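Local coordinates for protein 23S rRNA-specific endonuclease VapC20 (Mycobacterium tuberculosis H37Rv, PDB 5WZF) that cleaves 23S rRNA within the sarcin-ricin loop as the magnesium-dependent endoribonuclease toxin of a type II toxin-antitoxin system, at residues L39-P44 with A126-D130; H52-E56 with F109-S114. All blocks are in the same frame, centred on the assembly; numbering follows the deposited sequence.

Overall arrangement
Both contacts lie within the PIN domain, whose parallel sheet, in strand order 82-85, 46-50, 14-17, 125-127, 139-140, is flanked by helices. Along the chain, contact 2 falls wholly between the two halves of contact 1: 39-44 takes in the last part of helix 33-41 and the loop after it, strand 46-50 leads into helix 51-63 with 52-56, helix 109-121 brings 109-114, and strand 125-127 follows with 126-130. Contact 1 joins a helix end to a strand; contact 2 pairs two helices. Their centres are about 17 Å apart and their nearest atoms about 7 Å. Asp18 and Asp111, the predicted magnesium ligands, relate them: contact 2 contains Asp111, and Tyr127 of contact 1 lies near Asp18.

Contact 1. Residues L39-P44 with A126-D130; sequences LWASKP and AYAFD
Tyr127 reaches from its strand to the end of helix 33-41 and gives its hydroxyl proton to the carbonyl oxygen of Leu39, with OH 2.6 Å from O. The donor sits 45° above the carbonyl plane, while the backbone N of Ser42 approaches the same oxygen from the opposite face, so two donors grip it. The phenol ring also runs against the leucine side chain, its CE2 lying 3.8 Å from Leu39 CB. Just past the helix, the CA of Lys43 comes within 3.3 Å of Tyr127 OH. Leu39 points its CD1 branch at Phe129, 4.1 Å from CE1. In this PIN domain the contact ties the helix that follows 19-25 to the sheet, where the backbone of Tyr127 is hydrogen-bonded to Phe16 and Asp18, the latter a predicted magnesium ligand. Lys43 turns its end away from the tyrosine: the extended chain lays CE over the centre of one face of the Trp40 ring, and the bend at chi4 (-58°) then turns NZ to Trp40 O, 2.8 Å away. Farther out, Phe21 of helix 19-25 packs on Leu39 and meets the Tyr127 ring, and Ser20 OG bonds to the backbone N of Phe129.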
loop_
_atom_site.group_PDB
_atom_site.type_symbol
_atom_site.label_atom_id
_atom_site.label_comp_id
_atom_site.label_asym_id
_atom_site.label_seq_id
_atom_site.Cartn_x
_atom_site.Cartn_y
_atom_site.Cartn_z
ATOM N N LEU B 39 -24.728 3.442 -4.964
ATOM C CA LEU B 39 -23.800 4.362 -5.610
ATOM C C LEU B 39 -23.207 3.758 -6.878
ATOM O O LEU B 39 -23.040 4.445 -7.884
ATOM C CB LEU B 39 -22.675 4.754 -4.652
ATOM C CG LEU B 39 -23.041 5.776 -3.578
ATOM C CD1 LEU B 39 -21.924 5.895 -2.550
ATOM C CD2 LEU B 39 -23.327 7.118 -4.225
ATOM N N TRP B 40 -22.874 2.473 -6.811
ATOM C CA TRP B 40 -22.311 1.763 -7.954
ATOM C C TRP B 40 -23.281 1.764 -9.130
ATOM O O TRP B 40 -22.869 1.849 -10.288
ATOM C CB TRP B 40 -21.957 0.328 -7.560
ATOM C CG TRP B 40 -21.133 -0.397 -8.577
ATOM C CD1 TRP B 40 -21.509 -1.486 -9.310
ATOM C CD2 TRP B 40 -19.794 -0.087 -8.975
ATOM N NE1 TRP B 40 -20.484 -1.872 -10.140
ATOM C CE2 TRP B 40 -19.420 -1.029 -9.954
ATOM C CE3 TRP B 40 -18.874 0.898 -8.600
ATOM C CZ2 TRP B 40 -18.166 -1.018 -10.560
ATOM C CZ3 TRP B 40 -17.631 0.908 -9.202
ATOM C CH2 TRP B 40 -17.289 -0.045 -10.174
ATOM N N ALA B 41 -24.572 1.674 -8.827
ATOM C CA ALA B 41 -25.596 1.615 -9.863
ATOM C C ALA B 41 -25.812 2.967 -10.537
ATOM O O ALA B 41 -26.282 3.028 -11.670
ATOM C CB ALA B 41 -26.906 1.101 -9.278
ATOM N N SER B 42 -25.465 4.050 -9.846
ATOM C CA SER B 42 -25.685 5.391 -10.388
ATOM C C SER B 42 -24.376 6.078 -10.773
ATOM O O SER B 42 -24.342 7.290 -10.986
ATOM C CB SER B 42 -26.448 6.256 -9.383
ATOM O OG SER B 42 -25.688 6.451 -8.203
ATOM N N LYS B 43 -23.303 5.299 -10.866
ATOM C CA LYS B 43 -21.991 5.844 -11.193
ATOM C C LYS B 43 -21.936 6.351 -12.636
ATOM O O LYS B 43 -22.702 5.894 -13.487
ATOM C CB LYS B 43 -20.903 4.790 -10.963
ATOM C CG LYS B 43 -20.928 3.638 -11.951
ATOM C CD LYS B 43 -19.858 2.612 -11.621
ATOM C CE LYS B 43 -19.993 1.379 -12.492
ATOM N NZ LYS B 43 -21.333 0.745 -12.333
ATOM N N PRO B 44 -21.035 7.311 -12.909
ATOM C CA PRO B 44 -20.797 7.827 -14.261
ATOM C C PRO B 44 -20.044 6.813 -15.131
ATOM O O PRO B 44 -19.572 5.807 -14.600
ATOM C CB PRO B 44 -19.954 9.082 -14.005
ATOM C CG PRO B 44 -19.252 8.802 -12.743
ATOM C CD PRO B 44 -20.235 8.036 -11.905
ATOM N N ALA B 126 -14.915 11.517 -5.775
ATOM C CA ALA B 126 -14.383 10.239 -5.333
ATOM C C ALA B 126 -15.478 9.353 -4.762
ATOM O O ALA B 126 -16.343 9.819 -4.022
ATOM C CB ALA B 126 -13.288 10.450 -4.297
ATOM N N TYR B 127 -15.449 8.071 -5.113
ATOM C CA TYR B 127 -16.260 7.100 -4.391
ATOM C C TYR B 127 -15.458 6.670 -3.174
ATOM O O TYR B 127 -14.516 5.888 -3.277
ATOM C CB TYR B 127 -16.636 5.905 -5.266
ATOM C CG TYR B 127 -17.948 6.092 -5.996
ATOM C CD1 TYR B 127 -18.479 7.359 -6.188
ATOM C CD2 TYR B 127 -18.664 5.005 -6.474
ATOM C CE1 TYR B 127 -19.676 7.540 -6.847
ATOM C CE2 TYR B 127 -19.870 5.174 -7.133
ATOM C CZ TYR B 127 -20.369 6.446 -7.317
ATOM O OH TYR B 127 -21.565 6.630 -7.969
ATOM N N ALA B 128 -15.819 7.223 -2.024
ATOM C CA ALA B 128 -15.077 7.004 -0.799
ATOM C C ALA B 128 -15.955 7.342 0.381
ATOM O O ALA B 128 -16.914 8.095 0.251
ATOM C CB ALA B 128 -13.813 7.854 -0.771
ATOM N N PHE B 129 -15.613 6.781 1.532
ATOM C CA PHE B 129 -16.297 7.097 2.770
ATOM C C PHE B 129 -15.253 7.610 3.764
ATOM O O PHE B 129 -14.069 7.679 3.434
ATOM C CB PHE B 129 -17.031 5.865 3.311
ATOM C CG PHE B 129 -17.974 5.223 2.316
ATOM C CD1 PHE B 129 -19.168 5.840 1.965
ATOM C CD2 PHE B 129 -17.674 3.990 1.752
ATOM C CE1 PHE B 129 -20.034 5.246 1.057
ATOM C CE2 PHE B 129 -18.535 3.391 0.847
ATOM C CZ PHE B 129 -19.716 4.017 0.499
ATOM N N ASP B 130 -15.703 8.001 4.955
ATOM C CA ASP B 130 -14.826 8.355 6.085
ATOM C C ASP B 130 -14.092 9.706 5.976
ATOM O O ASP B 130 -13.323 10.065 6.870
ATOM C CB ASP B 130 -13.804 7.236 6.321
ATOM C CG ASP B 130 -14.463 5.884 6.517
ATOM O OD1 ASP B 130 -15.564 5.836 7.107
ATOM O OD2 ASP B 130 -13.885 4.868 6.077
#

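Contact 2. Residues H52-E56 with F109-S114; sequences HVLGE and FVDATS
His52 takes the edge of Phe109 on one face of its imidazole, in a T-shaped pair with planes at 86° and centroids 5.1 Å apart. The touching atom is Phe109 CE2, 3.5 Å from His52 CE1 and set toward the rim of the imidazole. Thr113 CG2 covers one face of the phenyl ring, which is thus touched on a face by its own helix and at an edge by the histidine. His52 NE2 bonds to Glu92, which should help fix the rotation of the imidazole. Farther along, Val110 pushes between the helices: its CG1 meets Val53 CG2 at 3.9 Å and Glu56 OE1 at 3.3 Å. Glu56 gets there with an extended chain, CG anti to the backbone N (chi1 -174°), and OE1 also bonds to Thr19. Val53 CG2 touches Ser114 OG at 3.5 Å. Thr113 OG1 turns back to Val110 O, which it shares with the backbone N of Ser114. The short helical segments run roughly antiparallel, at 149°, their axes 10.0 Å apart at the closest. In this helix-helix contact of the PIN domain, helix 109-121, carrying the predicted magnesium ligand Asp111, packs on helix 51-63; helix 89-101 covers Phe109 and Thr113, and Phe16 of strand 14-17 lies against Val53 and Ser114.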
loop_
_atom_site.group_PDB
_atom_site.type_symbol
_atom_site.label_atom_id
_atom_site.label_comp_id
_atom_site.label_asym_id
_atom_site.label_seq_id
_atom_site.Cartn_x
_atom_site.Cartn_y
_atom_site.Cartn_z
ATOM N N HIS B 52 -2.278 1.177 -6.039
ATOM C CA HIS B 52 -2.129 1.223 -4.589
ATOM C C HIS B 52 -3.458 0.945 -3.892
ATOM O O HIS B 52 -3.502 0.238 -2.882
ATOM C CB HIS B 52 -1.565 2.575 -4.137
ATOM C CG HIS B 52 -0.117 2.767 -4.465
ATOM N ND1 HIS B 52 0.892 2.112 -3.791
ATOM C CD2 HIS B 52 0.494 3.546 -5.389
ATOM C CE1 HIS B 52 2.060 2.475 -4.288
ATOM N NE2 HIS B 52 1.846 3.344 -5.260
ATOM N N VAL B 53 -4.541 1.485 -4.443
ATOM C CA VAL B 53 -5.868 1.277 -3.872
ATOM C C VAL B 53 -6.289 -0.188 -3.983
ATOM O O VAL B 53 -6.778 -0.773 -3.014
ATOM C CB VAL B 53 -6.927 2.170 -4.550
ATOM C CG1 VAL B 53 -8.334 1.642 -4.278
ATOM C CG2 VAL B 53 -6.790 3.609 -4.068
ATOM N N LEU B 54 -6.093 -0.780 -5.158
ATOM C CA LEU B 54 -6.473 -2.175 -5.355
ATOM C C LEU B 54 -5.687 -3.067 -4.405
ATOM O O LEU B 54 -6.230 -4.007 -3.831
ATOM C CB LEU B 54 -6.252 -2.613 -6.804
ATOM C CG LEU B 54 -7.285 -2.118 -7.819
ATOM C CD1 LEU B 54 -7.076 -2.777 -9.182
ATOM C CD2 LEU B 54 -8.700 -2.369 -7.303
ATOM N N GLY B 55 -4.407 -2.758 -4.237
ATOM C CA GLY B 55 -3.577 -3.496 -3.306
ATOM C C GLY B 55 -4.095 -3.396 -1.884
ATOM O O GLY B 55 -4.177 -4.395 -1.174
ATOM N N GLU B 56 -4.453 -2.184 -1.472
ATOM C CA GLU B 56 -4.927 -1.947 -0.118
ATOM C C GLU B 56 -6.271 -2.637 0.076
ATOM O O GLU B 56 -6.579 -3.133 1.159
ATOM C CB GLU B 56 -5.041 -0.443 0.156
ATOM C CG GLU B 56 -5.395 -0.079 1.588
ATOM C CD GLU B 56 -5.635 1.413 1.766
ATOM O OE1 GLU B 56 -6.067 2.067 0.798
ATOM O OE2 GLU B 56 -5.387 1.927 2.872
ATOM N N PHE B 109 -0.301 7.056 3.015
ATOM C CA PHE B 109 0.399 7.100 1.737
ATOM C C PHE B 109 -0.536 6.829 0.557
ATOM O O PHE B 109 -0.462 7.509 -0.464
ATOM C CB PHE B 109 1.542 6.092 1.720
ATOM C CG PHE B 109 2.205 5.956 0.380
ATOM C CD1 PHE B 109 3.107 6.909 -0.060
ATOM C CD2 PHE B 109 1.923 4.875 -0.440
ATOM C CE1 PHE B 109 3.718 6.786 -1.294
ATOM C CE2 PHE B 109 2.533 4.747 -1.673
ATOM C CZ PHE B 109 3.432 5.703 -2.098
ATOM N N VAL B 110 -1.399 5.826 0.689
ATOM C CA VAL B 110 -2.319 5.490 -0.396
ATOM C C VAL B 110 -3.244 6.668 -0.706
ATOM O O VAL B 110 -3.502 6.981 -1.871
ATOM C CB VAL B 110 -3.151 4.231 -0.062
ATOM C CG1 VAL B 110 -4.256 4.030 -1.082
ATOM C CG2 VAL B 110 -2.251 3.004 -0.016
ATOM N N ASP B 111 -3.726 7.338 0.336
ATOM C CA ASP B 111 -4.558 8.522 0.136
ATOM C C ASP B 111 -3.795 9.610 -0.614
ATOM O O ASP B 111 -4.323 10.217 -1.545
ATOM C CB ASP B 111 -5.070 9.061 1.473
ATOM C CG ASP B 111 -6.210 8.230 2.041
ATOM O OD1 ASP B 111 -6.709 7.328 1.337
ATOM O OD2 ASP B 111 -6.616 8.495 3.190
ATOM N N ALA B 112 -2.547 9.846 -0.222
ATOM C CA ALA B 112 -1.742 10.872 -0.872
ATOM C C ALA B 112 -1.559 10.574 -2.360
ATOM O O ALA B 112 -1.593 11.485 -3.187
ATOM C CB ALA B 112 -0.394 11.003 -0.192
ATOM N N THR B 113 -1.370 9.305 -2.705
ATOM C CA THR B 113 -1.204 8.947 -4.110
ATOM C C THR B 113 -2.542 9.063 -4.838
ATOM O O THR B 113 -2.588 9.391 -6.021
ATOM C CB THR B 113 -0.629 7.521 -4.288
ATOM O OG1 THR B 113 -1.512 6.558 -3.703
ATOM C CG2 THR B 113 0.751 7.411 -3.644
ATOM N N SER B 114 -3.631 8.800 -4.123
ATOM C CA SER B 114 -4.960 8.921 -4.710
ATOM C C SER B 114 -5.245 10.376 -5.047
ATOM O O SER B 114 -5.733 10.684 -6.133
ATOM C CB SER B 114 -6.023 8.369 -3.763
ATOM O OG SER B 114 -5.904 6.961 -3.659
#